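Signal recognition particle receptor FtsY (Sulfolobus acidocaldarius, PDB 5L3S) is the receptor (docking protein) of the signal recognition particle, joining an SRP54-type helical bundle domain to a P-loop NTPase-type domain. Local coordinates at residues Val103-Gly108 and Lys206-Ile211; Lys120-Leu125 and Leu155-Ile160; Ile134-Thr139 and Glu146-His151; Phe173-Phe178 and Asp185-Asp190. All blocks are in the same frame, centred on the assembly; numbering follows the deposited sequence.

Interaction 1. Residues Val103-Gly108 and Lys206-Ile211. Unlike the reference sequence in segment 206-211: K207 (reference Arg). With SO4 (sulfate ion), chain Y.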
# COMPACT_ATOMS: atom_id res chain seq x y z
N VAL B 103 -26.81 -3.22 -6.01
CA VAL B 103 -25.96 -2.08 -5.68
C VAL B 103 -24.72 -2.50 -4.91
O VAL B 103 -24.82 -3.13 -3.85
CB VAL B 103 -26.74 -1.03 -4.86
CG1 VAL B 103 -25.82 0.11 -4.45
CG2 VAL B 103 -27.94 -0.50 -5.67
N ILE B 104 -23.56 -2.15 -5.44
CA ILE B 104 -22.29 -2.48 -4.82
C ILE B 104 -21.53 -1.20 -4.51
O ILE B 104 -21.48 -0.30 -5.36
CB ILE B 104 -21.42 -3.31 -5.79
CG1 ILE B 104 -22.23 -4.50 -6.32
CG2 ILE B 104 -20.12 -3.75 -5.10
CD1 ILE B 104 -21.45 -5.39 -7.26
N ILE B 105 -20.95 -1.11 -3.32
CA ILE B 105 -20.13 0.04 -2.97
C ILE B 105 -18.72 -0.44 -2.68
O ILE B 105 -18.52 -1.58 -2.23
CB ILE B 105 -20.73 0.83 -1.77
CG1 ILE B 105 -20.01 2.18 -1.56
CG2 ILE B 105 -20.73 -0.02 -0.51
CD1 ILE B 105 -20.79 3.15 -0.65
N PHE B 106 -17.75 0.43 -2.99
CA PHE B 106 -16.32 0.13 -2.83
C PHE B 106 -15.74 1.21 -1.93
O PHE B 106 -15.99 2.40 -2.15
CB PHE B 106 -15.63 0.18 -4.20
CG PHE B 106 -16.14 -0.83 -5.19
CD1 PHE B 106 -17.37 -0.66 -5.82
CD2 PHE B 106 -15.40 -1.96 -5.50
CE1 PHE B 106 -17.84 -1.59 -6.73
CE2 PHE B 106 -15.87 -2.90 -6.41
CZ PHE B 106 -17.09 -2.72 -7.02
N PHE B 107 -15.00 0.81 -0.90
CA PHE B 107 -14.32 1.81 -0.06
C PHE B 107 -12.97 1.29 0.44
O PHE B 107 -12.63 0.12 0.27
CB PHE B 107 -15.21 2.29 1.10
CG PHE B 107 -15.79 1.16 1.96
CD1 PHE B 107 -15.05 0.59 2.99
CD2 PHE B 107 -17.11 0.73 1.77
CE1 PHE B 107 -15.59 -0.43 3.79
CE2 PHE B 107 -17.65 -0.28 2.55
CZ PHE B 107 -16.89 -0.86 3.56
N GLY B 108 -12.19 2.17 1.06
CA GLY B 108 -10.89 1.75 1.56
C GLY B 108 -10.02 2.99 1.68
O GLY B 108 -10.45 4.09 1.34
N LYS B 206 -20.74 6.31 6.05
CA LYS B 206 -21.93 5.74 6.68
C LYS B 206 -23.19 6.44 6.20
O LYS B 206 -24.26 5.84 6.10
CB LYS B 206 -21.82 5.81 8.20
CG LYS B 206 -20.72 4.94 8.78
CD LYS B 206 -20.55 5.17 10.27
CE LYS B 206 -21.74 4.67 11.04
NZ LYS B 206 -21.70 5.13 12.46
N LYS B 207 -23.05 7.71 5.89
CA LYS B 207 -24.13 8.48 5.31
C LYS B 207 -24.48 8.01 3.88
O LYS B 207 -25.65 7.95 3.50
CB LYS B 207 -23.75 9.96 5.34
CG LYS B 207 -24.79 10.89 4.79
CD LYS B 207 -24.39 12.33 5.12
CE LYS B 207 -25.23 13.29 4.34
NZ LYS B 207 -24.67 13.49 2.96
N VAL B 208 -23.46 7.68 3.09
CA VAL B 208 -23.73 7.12 1.76
C VAL B 208 -24.40 5.74 1.89
O VAL B 208 -25.32 5.41 1.14
CB VAL B 208 -22.45 7.02 0.91
CG1 VAL B 208 -22.73 6.33 -0.41
CG2 VAL B 208 -21.85 8.41 0.67
N LEU B 209 -23.94 4.94 2.85
CA LEU B 209 -24.51 3.61 3.05
C LEU B 209 -25.98 3.65 3.44
O LEU B 209 -26.78 2.85 2.96
CB LEU B 209 -23.72 2.84 4.11
CG LEU B 209 -22.27 2.50 3.79
CD1 LEU B 209 -21.62 1.85 5.00
CD2 LEU B 209 -22.21 1.58 2.60
N ARG B 210 -26.33 4.58 4.33
CA ARG B 210 -27.72 4.68 4.77
C ARG B 210 -28.63 5.02 3.61
O ARG B 210 -29.76 4.55 3.52
CB ARG B 210 -27.87 5.70 5.90
CG ARG B 210 -27.25 5.24 7.21
CD ARG B 210 -27.68 6.11 8.39
NE ARG B 210 -27.01 7.41 8.39
CZ ARG B 210 -25.86 7.64 9.02
NH1 ARG B 210 -25.25 6.67 9.70
NH2 ARG B 210 -25.32 8.85 8.98
N ILE B 211 -28.12 5.84 2.70
CA ILE B 211 -28.92 6.35 1.60
C ILE B 211 -28.95 5.36 0.44
O ILE B 211 -30.00 5.17 -0.18
CB ILE B 211 -28.41 7.75 1.18
CG1 ILE B 211 -29.05 8.79 2.10
CG2 ILE B 211 -28.74 8.05 -0.27
CD1 ILE B 211 -28.11 9.87 2.57
S SO4 Y . -26.28 3.44 11.20
O1 SO4 Y . -26.94 2.25 10.66
O2 SO4 Y . -27.27 4.29 11.85
O3 SO4 Y . -25.27 3.03 12.18
O4 SO4 Y . -25.65 4.17 10.11
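I105 lies over V208 and L209, so one strand side chain meets two neighbouring residues of the helix. Its long branch does most of the reaching. CD1 of I105 rests 3.7 Å from CG1 of V208, and the two side chains cross obliquely. The same I105 CD1 is 3.9 Å from CD2 of L209. The short branch also takes part, with I105 CG2 3.8 Å from L209 CD2. I105 and L209 meet at about a right angle. The I105 torsion explains the split: CG1 stands anti to the backbone N (chi1 -170°), which carries CD1 outward to the helix. V208 points at the strand, whereas L209 comes close mainly through its far end. All three residues are buried, and no hydrogen bond crosses between the segments. P214 and R217 also pack on both I105 and L209.

R210 serves a different surface. Its NH1 donates to O4 of a sulfate ion, probably from the crystallisation liquor, at 2.6 Å with an N-H...O angle of 153°. O4 sits in the guanidinium plane, at its edge. R210 NH2 forms a salt bridge with E203 OE2, so NH1 and NH2 each have a partner.

Strand 102-107 lies between strands 186-191 and 216-222. Helix 199-212 connects those two strands and packs across the strand between them. G108 then leads into a loop consistent with a Walker A P-loop. This is the beta-alpha-beta crossover arrangement of a P-loop NTPase fold.

Interaction 2. Residues Lys120-Leu125 and Leu155-Ile160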
# COMPACT_ATOMS: atom_id res chain seq x y z
N LYS B 120 -12.41 -2.52 -13.65
CA LYS B 120 -12.23 -3.94 -13.92
C LYS B 120 -13.51 -4.72 -13.65
O LYS B 120 -13.84 -5.66 -14.38
CB LYS B 120 -11.11 -4.52 -13.02
CG LYS B 120 -9.75 -3.87 -13.20
CD LYS B 120 -8.75 -4.50 -12.24
CE LYS B 120 -7.39 -3.81 -12.30
NZ LYS B 120 -6.38 -4.53 -11.44
N VAL B 121 -14.22 -4.34 -12.59
CA VAL B 121 -15.47 -5.00 -12.25
C VAL B 121 -16.52 -4.74 -13.32
O VAL B 121 -17.23 -5.65 -13.74
CB VAL B 121 -15.97 -4.58 -10.84
CG1 VAL B 121 -17.38 -5.15 -10.58
CG2 VAL B 121 -15.01 -5.09 -9.76
N VAL B 122 -16.61 -3.50 -13.80
CA VAL B 122 -17.45 -3.22 -14.96
C VAL B 122 -17.11 -4.13 -16.14
O VAL B 122 -17.99 -4.71 -16.78
CB VAL B 122 -17.31 -1.76 -15.44
CG1 VAL B 122 -18.05 -1.56 -16.78
CG2 VAL B 122 -17.85 -0.82 -14.38
N ASN B 123 -15.82 -4.24 -16.45
CA ASN B 123 -15.39 -5.11 -17.55
C ASN B 123 -15.82 -6.56 -17.34
O ASN B 123 -16.28 -7.21 -18.28
CB ASN B 123 -13.88 -5.05 -17.75
CG ASN B 123 -13.44 -5.83 -18.96
OD1 ASN B 123 -13.72 -5.44 -20.09
ND2 ASN B 123 -12.75 -6.94 -18.73
N MET B 124 -15.70 -7.05 -16.12
CA MET B 124 -16.07 -8.43 -15.84
C MET B 124 -17.58 -8.59 -15.99
O MET B 124 -18.05 -9.55 -16.59
CB MET B 124 -15.61 -8.85 -14.44
CG MET B 124 -16.05 -10.27 -14.05
SD MET B 124 -15.56 -10.62 -12.35
CE MET B 124 -16.28 -9.23 -11.48
N LEU B 125 -18.34 -7.61 -15.49
CA LEU B 125 -19.81 -7.65 -15.58
C LEU B 125 -20.30 -7.61 -17.03
O LEU B 125 -21.24 -8.34 -17.41
CB LEU B 125 -20.44 -6.52 -14.75
CG LEU B 125 -20.24 -6.62 -13.22
CD1 LEU B 125 -20.66 -5.33 -12.50
CD2 LEU B 125 -20.97 -7.81 -12.64
N LEU B 155 -15.25 1.92 -21.44
CA LEU B 155 -16.06 0.71 -21.18
C LEU B 155 -17.46 0.84 -21.79
O LEU B 155 -18.23 -0.12 -21.81
CB LEU B 155 -16.16 0.47 -19.68
CG LEU B 155 -14.83 0.16 -18.98
CD1 LEU B 155 -14.94 0.54 -17.54
CD2 LEU B 155 -14.48 -1.31 -19.13
N GLU B 156 -17.76 2.04 -22.28
CA GLU B 156 -19.07 2.36 -22.86
C GLU B 156 -20.22 2.12 -21.89
O GLU B 156 -21.21 1.48 -22.23
CB GLU B 156 -19.30 1.61 -24.18
CG GLU B 156 -18.33 2.00 -25.28
CD GLU B 156 -18.62 1.29 -26.59
OE1 GLU B 156 -18.53 0.05 -26.62
OE2 GLU B 156 -18.94 1.98 -27.58
N VAL B 157 -20.06 2.60 -20.67
CA VAL B 157 -21.13 2.53 -19.69
C VAL B 157 -21.43 3.92 -19.19
O VAL B 157 -20.58 4.81 -19.25
CB VAL B 157 -20.78 1.61 -18.50
CG1 VAL B 157 -20.56 0.19 -18.99
CG2 VAL B 157 -19.56 2.12 -17.77
N GLN B 158 -22.65 4.11 -18.68
CA GLN B 158 -23.06 5.41 -18.17
C GLN B 158 -22.43 5.75 -16.82
O GLN B 158 -22.44 4.94 -15.90
CB GLN B 158 -24.58 5.46 -18.03
CG GLN B 158 -25.07 6.63 -17.19
CD GLN B 158 -25.43 7.84 -18.03
OE1 GLN B 158 -26.25 7.74 -18.93
NE2 GLN B 158 -24.82 8.99 -17.73
N LEU B 159 -21.89 6.96 -16.72
CA LEU B 159 -21.39 7.47 -15.45
C LEU B 159 -22.37 8.51 -14.92
O LEU B 159 -22.75 9.43 -15.63
CB LEU B 159 -20.02 8.15 -15.64
CG LEU B 159 -19.42 8.75 -14.37
CD1 LEU B 159 -19.10 7.65 -13.36
CD2 LEU B 159 -18.17 9.56 -14.71
N ILE B 160 -22.76 8.36 -13.66
CA ILE B 160 -23.63 9.36 -13.05
C ILE B 160 -22.76 10.28 -12.18
O ILE B 160 -22.16 9.85 -11.19
CB ILE B 160 -24.74 8.70 -12.23
CG1 ILE B 160 -25.56 7.76 -13.13
CG2 ILE B 160 -25.63 9.75 -11.57
CD1 ILE B 160 -26.45 8.51 -14.13
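The backbones of 120-125 and 155-160 come nearest at N123 and L155, whose CA atoms are 6.9 Å apart. The first segment is a turn and a half of helix 114-127. The second leaves the end of helix 144-155 and enters strand 158-160. E156 has positive phi (57°) and is the C-prime residue of a Schellman motif. This turn redirects the chain and allows both L155 and V157 to point at the helix.

V122 is the centre of the packing. Its CG1 touches L155 CD1 at 3.8 Å and V157 CG1 at the same 3.8 Å. V122 and V157 reach toward each other tip to tip. With CG1 anti to the backbone N (chi1 172°), that methyl of V122 is the one that meets both partners.

Helix 114-127 follows a loop consistent with a Walker A P-loop. Strand 158-160 is, within this chain, an outermost strand of the main sheet. The contact joins this helix to the turn that leads into the edge strand. T132 of the adjacent strand also packs on V122 and V157.

L155 uses its other branch on N123, with CD2 4.0 Å from N123 CB. Y279 packs against both residues. Farther along, Q158 NE2 donates to L159 O at 3.0 Å and 169°. This nearly straight bond lies in the Q158 amide plane but approaches from above the L159 carbonyl plane. K120 NZ hydrogen-bonds to G276 O and D281 O, and weakly to phosphoaminophosphonic acid-guanylate ester.

Interaction 3. Residues Ile134-Thr139 and Glu146-His151. With G (guanosine-5'-monophosphate), chain K.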
# COMPACT_ATOMS: atom_id res chain seq x y z
N ILE B 134 -22.07 3.55 -13.18
CA ILE B 134 -21.16 3.91 -12.11
C ILE B 134 -21.63 5.21 -11.49
O ILE B 134 -21.99 6.14 -12.20
CB ILE B 134 -19.74 4.15 -12.67
CG1 ILE B 134 -19.27 2.92 -13.45
CG2 ILE B 134 -18.78 4.56 -11.55
CD1 ILE B 134 -17.98 3.13 -14.23
N ALA B 135 -21.64 5.24 -10.16
CA ALA B 135 -21.86 6.46 -9.40
C ALA B 135 -20.51 7.07 -9.03
O ALA B 135 -19.71 6.44 -8.32
CB ALA B 135 -22.65 6.16 -8.15
N ALA B 136 -20.25 8.28 -9.51
CA ALA B 136 -19.02 9.01 -9.19
C ALA B 136 -19.13 9.68 -7.84
O ALA B 136 -19.20 10.91 -7.74
CB ALA B 136 -18.72 10.03 -10.28
N SER B 137 -19.14 8.89 -6.78
CA SER B 137 -19.38 9.41 -5.43
C SER B 137 -18.11 9.83 -4.65
O SER B 137 -18.20 10.10 -3.46
CB SER B 137 -20.24 8.45 -4.61
OG SER B 137 -21.61 8.52 -5.01
N ASP B 138 -16.96 9.86 -5.32
CA ASP B 138 -15.81 10.64 -4.81
C ASP B 138 -15.95 12.05 -5.35
O ASP B 138 -15.60 12.32 -6.50
CB ASP B 138 -14.48 10.06 -5.28
CG ASP B 138 -13.26 10.88 -4.81
OD1 ASP B 138 -13.41 11.99 -4.27
OD2 ASP B 138 -12.13 10.39 -5.01
N THR B 139 -16.46 12.95 -4.53
CA THR B 139 -16.69 14.32 -4.96
C THR B 139 -15.62 15.24 -4.37
O THR B 139 -15.74 16.47 -4.42
CB THR B 139 -18.08 14.82 -4.51
OG1 THR B 139 -18.16 14.75 -3.09
CG2 THR B 139 -19.19 13.93 -5.10
N GLU B 146 -13.25 13.04 -13.42
CA GLU B 146 -12.64 12.96 -14.76
C GLU B 146 -11.96 11.60 -14.99
O GLU B 146 -12.00 11.05 -16.10
CB GLU B 146 -11.60 14.07 -14.99
CG GLU B 146 -12.16 15.51 -15.13
CD GLU B 146 -12.42 16.21 -13.80
OE1 GLU B 146 -12.45 15.54 -12.75
OE2 GLU B 146 -12.61 17.45 -13.81
N GLN B 147 -11.31 11.09 -13.95
CA GLN B 147 -10.66 9.79 -13.99
C GLN B 147 -11.71 8.71 -14.31
O GLN B 147 -11.51 7.87 -15.19
CB GLN B 147 -10.01 9.51 -12.62
CG GLN B 147 -9.13 8.23 -12.59
CD GLN B 147 -8.67 7.85 -11.18
OE1 GLN B 147 -9.01 8.50 -10.19
NE2 GLN B 147 -7.88 6.78 -11.10
N LEU B 148 -12.84 8.74 -13.60
CA LEU B 148 -13.91 7.75 -13.87
C LEU B 148 -14.55 7.95 -15.22
O LEU B 148 -14.96 6.99 -15.87
CB LEU B 148 -15.03 7.81 -12.82
CG LEU B 148 -14.93 7.01 -11.52
CD1 LEU B 148 -16.09 7.41 -10.63
CD2 LEU B 148 -14.94 5.51 -11.80
N ALA B 149 -14.68 9.22 -15.65
CA ALA B 149 -15.29 9.52 -16.94
C ALA B 149 -14.50 8.92 -18.10
O ALA B 149 -15.09 8.45 -19.08
CB ALA B 149 -15.47 11.05 -17.12
N TYR B 150 -13.17 8.91 -17.98
CA TYR B 150 -12.33 8.23 -18.96
C TYR B 150 -12.66 6.72 -19.02
O TYR B 150 -12.85 6.17 -20.09
CB TYR B 150 -10.83 8.42 -18.64
CG TYR B 150 -9.95 7.58 -19.55
CD1 TYR B 150 -9.51 8.07 -20.78
CD2 TYR B 150 -9.58 6.29 -19.20
CE1 TYR B 150 -8.73 7.30 -21.62
CE2 TYR B 150 -8.81 5.51 -20.04
CZ TYR B 150 -8.38 6.02 -21.24
OH TYR B 150 -7.60 5.25 -22.08
N HIS B 151 -12.68 6.05 -17.87
CA HIS B 151 -12.99 4.62 -17.83
C HIS B 151 -14.41 4.30 -18.34
O HIS B 151 -14.60 3.38 -19.12
CB HIS B 151 -12.84 4.07 -16.41
CG HIS B 151 -11.42 4.04 -15.91
ND1 HIS B 151 -10.41 3.37 -16.56
CD2 HIS B 151 -10.87 4.55 -14.79
CE1 HIS B 151 -9.29 3.48 -15.88
NE2 HIS B 151 -9.54 4.19 -14.78
OP3 G K . -3.90 12.82 -18.33
P G K . -4.85 12.61 -19.45
OP1 G K . -5.97 11.77 -18.95
OP2 G K . -5.17 13.93 -20.04
O5' G K . -4.10 11.78 -20.59
C5' G K . -3.57 10.48 -20.34
C4' G K . -4.64 9.42 -20.40
O4' G K . -5.26 9.44 -21.72
C3' G K . -4.16 7.99 -20.18
O3' G K . -5.17 7.26 -19.48
C2' G K . -4.05 7.44 -21.60
O2' G K . -4.16 6.04 -21.69
C1' G K . -5.22 8.15 -22.28
N9 G K . -5.10 8.27 -23.73
C8 G K . -4.29 9.13 -24.44
N7 G K . -4.42 9.00 -25.74
C5 G K . -5.38 8.00 -25.89
C6 G K . -5.94 7.43 -27.06
O6 G K . -5.69 7.69 -28.24
N1 G K . -6.88 6.45 -26.75
C2 G K . -7.24 6.07 -25.48
N2 G K . -8.17 5.11 -25.39
N3 G K . -6.73 6.60 -24.38
C4 G K . -5.81 7.55 -24.66
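L148 projects from the helix onto I134 and A136 of the strand, and these three residues carry the contact. The leucine forks over the strand. Its CD1 lies 3.6 Å from A136 CA and 3.7 Å from A136 CB. Its CD2 is 4.0 Å from CG2 of I134. That methyl stands anti to the I134 backbone N and faces the helix. A136, at the centre of an inverse gamma turn, has a small side chain that lets L148 come down almost onto the backbone. All three residues are buried, and the side-chain contacts are apolar.

Q147 of the helix and D138 after the strand belong to the pocket of phosphoaminophosphonic acid-guanylate ester; Q147 NE2 hydrogen-bonds to it. Y150 OH donates to N3 of guanosine-5'-monophosphate at 2.8 Å. N3 lies in the plane of the Y150 ring, at its edge, and O3' lies over one face. This nucleotide is also hydrogen-bonded to the chain of another protein.

Strand 134-137 and helix 146-151 run nearly antiparallel, at 166°, with axes 9.4 Å apart. They open the beta-alpha-beta unit that closes with strand 158-160. L159 of that strand packs on I134, A136 and L148. From helix 114-127, V122 meets I134 and T115 meets L148.

Interaction 4. Residues Phe173-Phe178 and Asp185-Asp190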
# COMPACT_ATOMS: atom_id res chain seq x y z
N PHE B 173 -27.65 8.43 -4.68
CA PHE B 173 -29.10 8.45 -4.77
C PHE B 173 -29.58 8.62 -6.22
O PHE B 173 -30.45 7.88 -6.67
CB PHE B 173 -29.67 9.54 -3.86
CG PHE B 173 -31.18 9.57 -3.83
CD1 PHE B 173 -31.87 8.82 -2.89
CD2 PHE B 173 -31.89 10.36 -4.71
CE1 PHE B 173 -33.27 8.84 -2.85
CE2 PHE B 173 -33.28 10.39 -4.68
CZ PHE B 173 -33.97 9.63 -3.75
N ASP B 174 -28.99 9.58 -6.94
CA ASP B 174 -29.36 9.85 -8.33
C ASP B 174 -29.02 8.68 -9.24
O ASP B 174 -29.77 8.35 -10.14
CB ASP B 174 -28.63 11.09 -8.84
CG ASP B 174 -29.23 12.39 -8.34
OD1 ASP B 174 -30.16 12.34 -7.50
OD2 ASP B 174 -28.76 13.45 -8.78
N ALA B 175 -27.86 8.07 -9.00
CA ALA B 175 -27.42 6.91 -9.77
C ALA B 175 -28.38 5.73 -9.61
O ALA B 175 -28.76 5.10 -10.58
CB ALA B 175 -26.02 6.50 -9.33
N ILE B 176 -28.75 5.43 -8.37
CA ILE B 176 -29.70 4.35 -8.11
C ILE B 176 -31.08 4.62 -8.70
O ILE B 176 -31.72 3.73 -9.28
CB ILE B 176 -29.79 4.08 -6.59
CG1 ILE B 176 -28.42 3.59 -6.08
CG2 ILE B 176 -30.93 3.08 -6.28
CD1 ILE B 176 -28.31 3.52 -4.58
N SER B 177 -31.55 5.86 -8.59
CA SER B 177 -32.84 6.23 -9.17
C SER B 177 -32.84 6.04 -10.68
O SER B 177 -33.81 5.54 -11.28
CB SER B 177 -33.19 7.68 -8.82
OG SER B 177 -34.40 8.06 -9.47
N PHE B 178 -31.73 6.44 -11.30
CA PHE B 178 -31.55 6.33 -12.74
C PHE B 178 -31.52 4.87 -13.16
O PHE B 178 -32.14 4.48 -14.15
CB PHE B 178 -30.25 7.03 -13.17
CG PHE B 178 -29.98 6.98 -14.65
CD1 PHE B 178 -30.43 7.99 -15.48
CD2 PHE B 178 -29.27 5.92 -15.20
CE1 PHE B 178 -30.18 7.94 -16.85
CE2 PHE B 178 -29.03 5.87 -16.57
CZ PHE B 178 -29.48 6.89 -17.39
N ASP B 185 -28.85 -3.59 -14.42
CA ASP B 185 -28.59 -4.72 -13.54
C ASP B 185 -27.79 -4.35 -12.29
O ASP B 185 -28.07 -4.83 -11.19
CB ASP B 185 -27.84 -5.84 -14.28
CG ASP B 185 -28.68 -6.49 -15.37
OD1 ASP B 185 -29.92 -6.59 -15.22
OD2 ASP B 185 -28.09 -6.93 -16.38
N VAL B 186 -26.78 -3.50 -12.47
CA VAL B 186 -25.85 -3.21 -11.39
C VAL B 186 -25.50 -1.72 -11.30
O VAL B 186 -25.27 -1.07 -12.31
CB VAL B 186 -24.55 -4.01 -11.59
CG1 VAL B 186 -23.51 -3.63 -10.54
CG2 VAL B 186 -24.83 -5.52 -11.59
N VAL B 187 -25.44 -1.20 -10.07
CA VAL B 187 -24.81 0.09 -9.81
C VAL B 187 -23.53 -0.11 -8.99
O VAL B 187 -23.55 -0.80 -7.96
CB VAL B 187 -25.74 1.03 -9.05
CG1 VAL B 187 -24.99 2.32 -8.61
CG2 VAL B 187 -26.96 1.35 -9.89
N LEU B 188 -22.43 0.51 -9.43
CA LEU B 188 -21.15 0.46 -8.70
C LEU B 188 -20.84 1.84 -8.18
O LEU B 188 -20.72 2.77 -8.96
CB LEU B 188 -20.02 0.01 -9.63
CG LEU B 188 -20.28 -1.32 -10.32
CD1 LEU B 188 -19.12 -1.68 -11.23
CD2 LEU B 188 -20.46 -2.38 -9.27
N ILE B 189 -20.68 1.97 -6.87
CA ILE B 189 -20.45 3.26 -6.24
C ILE B 189 -18.97 3.45 -5.88
O ILE B 189 -18.43 2.69 -5.08
CB ILE B 189 -21.32 3.42 -4.98
CG1 ILE B 189 -22.81 3.24 -5.37
CG2 ILE B 189 -21.08 4.78 -4.33
CD1 ILE B 189 -23.77 3.12 -4.20
N ASP B 190 -18.33 4.44 -6.49
CA ASP B 190 -16.95 4.80 -6.13
C ASP B 190 -17.02 5.75 -4.96
O ASP B 190 -17.93 6.57 -4.89
CB ASP B 190 -16.25 5.46 -7.33
CG ASP B 190 -14.70 5.43 -7.21
OD1 ASP B 190 -14.18 4.83 -6.25
OD2 ASP B 190 -14.03 5.99 -8.11
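A175 and I176 are the helix residues that meet V187 of the strand. At the start of the segment, F173 packs on I211 of helix 199-212. D174 follows, and its OD2 makes a salt bridge with K163. Its OD1 sits in the plane of the F173 ring, at the ring edge.

A175 points at the strand. Its CB is 4.4 Å from V187 CG1, and its carbonyl O is 4.2 Å from V187 CG2. I176 comes next and meets the same valine. Its CG1 is also 4.4 Å from V187 CG1, while its CA is 4.4 Å from V187 CG2. V187 thus sets both methyls against two successive helix residues. Its CG1, anti to the backbone N (chi1 172°), is the methyl that meets both A175 CB and I176 CG1. The distances are long for apolar contacts, and the packing here is light. No hydrogen bond crosses the contact. S177 is exposed, with its backbone N bonded to F173 O at 3.0 Å. F178 ends the segment and packs on I133.

Helix 168-181 lies on one face of the main sheet, next to helix 199-212, whose A212 touches both I176 and I189. Strand 186-191 runs between strands 132-137 and 102-107. On its other face, V186 and L188 pack against helix 114-127, and D190 OD2 hydrogen-bonds to T115 OG1.

Overall arrangement
Interactions 1, 3 and 4 join helices to strands of one sheet; interaction 2 packs a helix on the turn leading into its edge strand. Interactions 1 and 4 lie on one face, where helices 199-212 and 168-181 pack side by side. Interactions 2 and 3 lie on the other, with helices 114-127 and 144-155. Backbone hydrogen bonds link neighbouring strands: 102-107 with 186-191 (1 and 4), 186-191 with 132-137 (4 and 3), and 132-137 with 158-160 (3 and 2). Interactions 1, 3 and 4 are buried; interaction 2 is partly buried. Each core is apolar. Polar chemistry lies around it: sulfate and a salt bridge at 1, nucleotides at 2 and 3, salt bridges at 4.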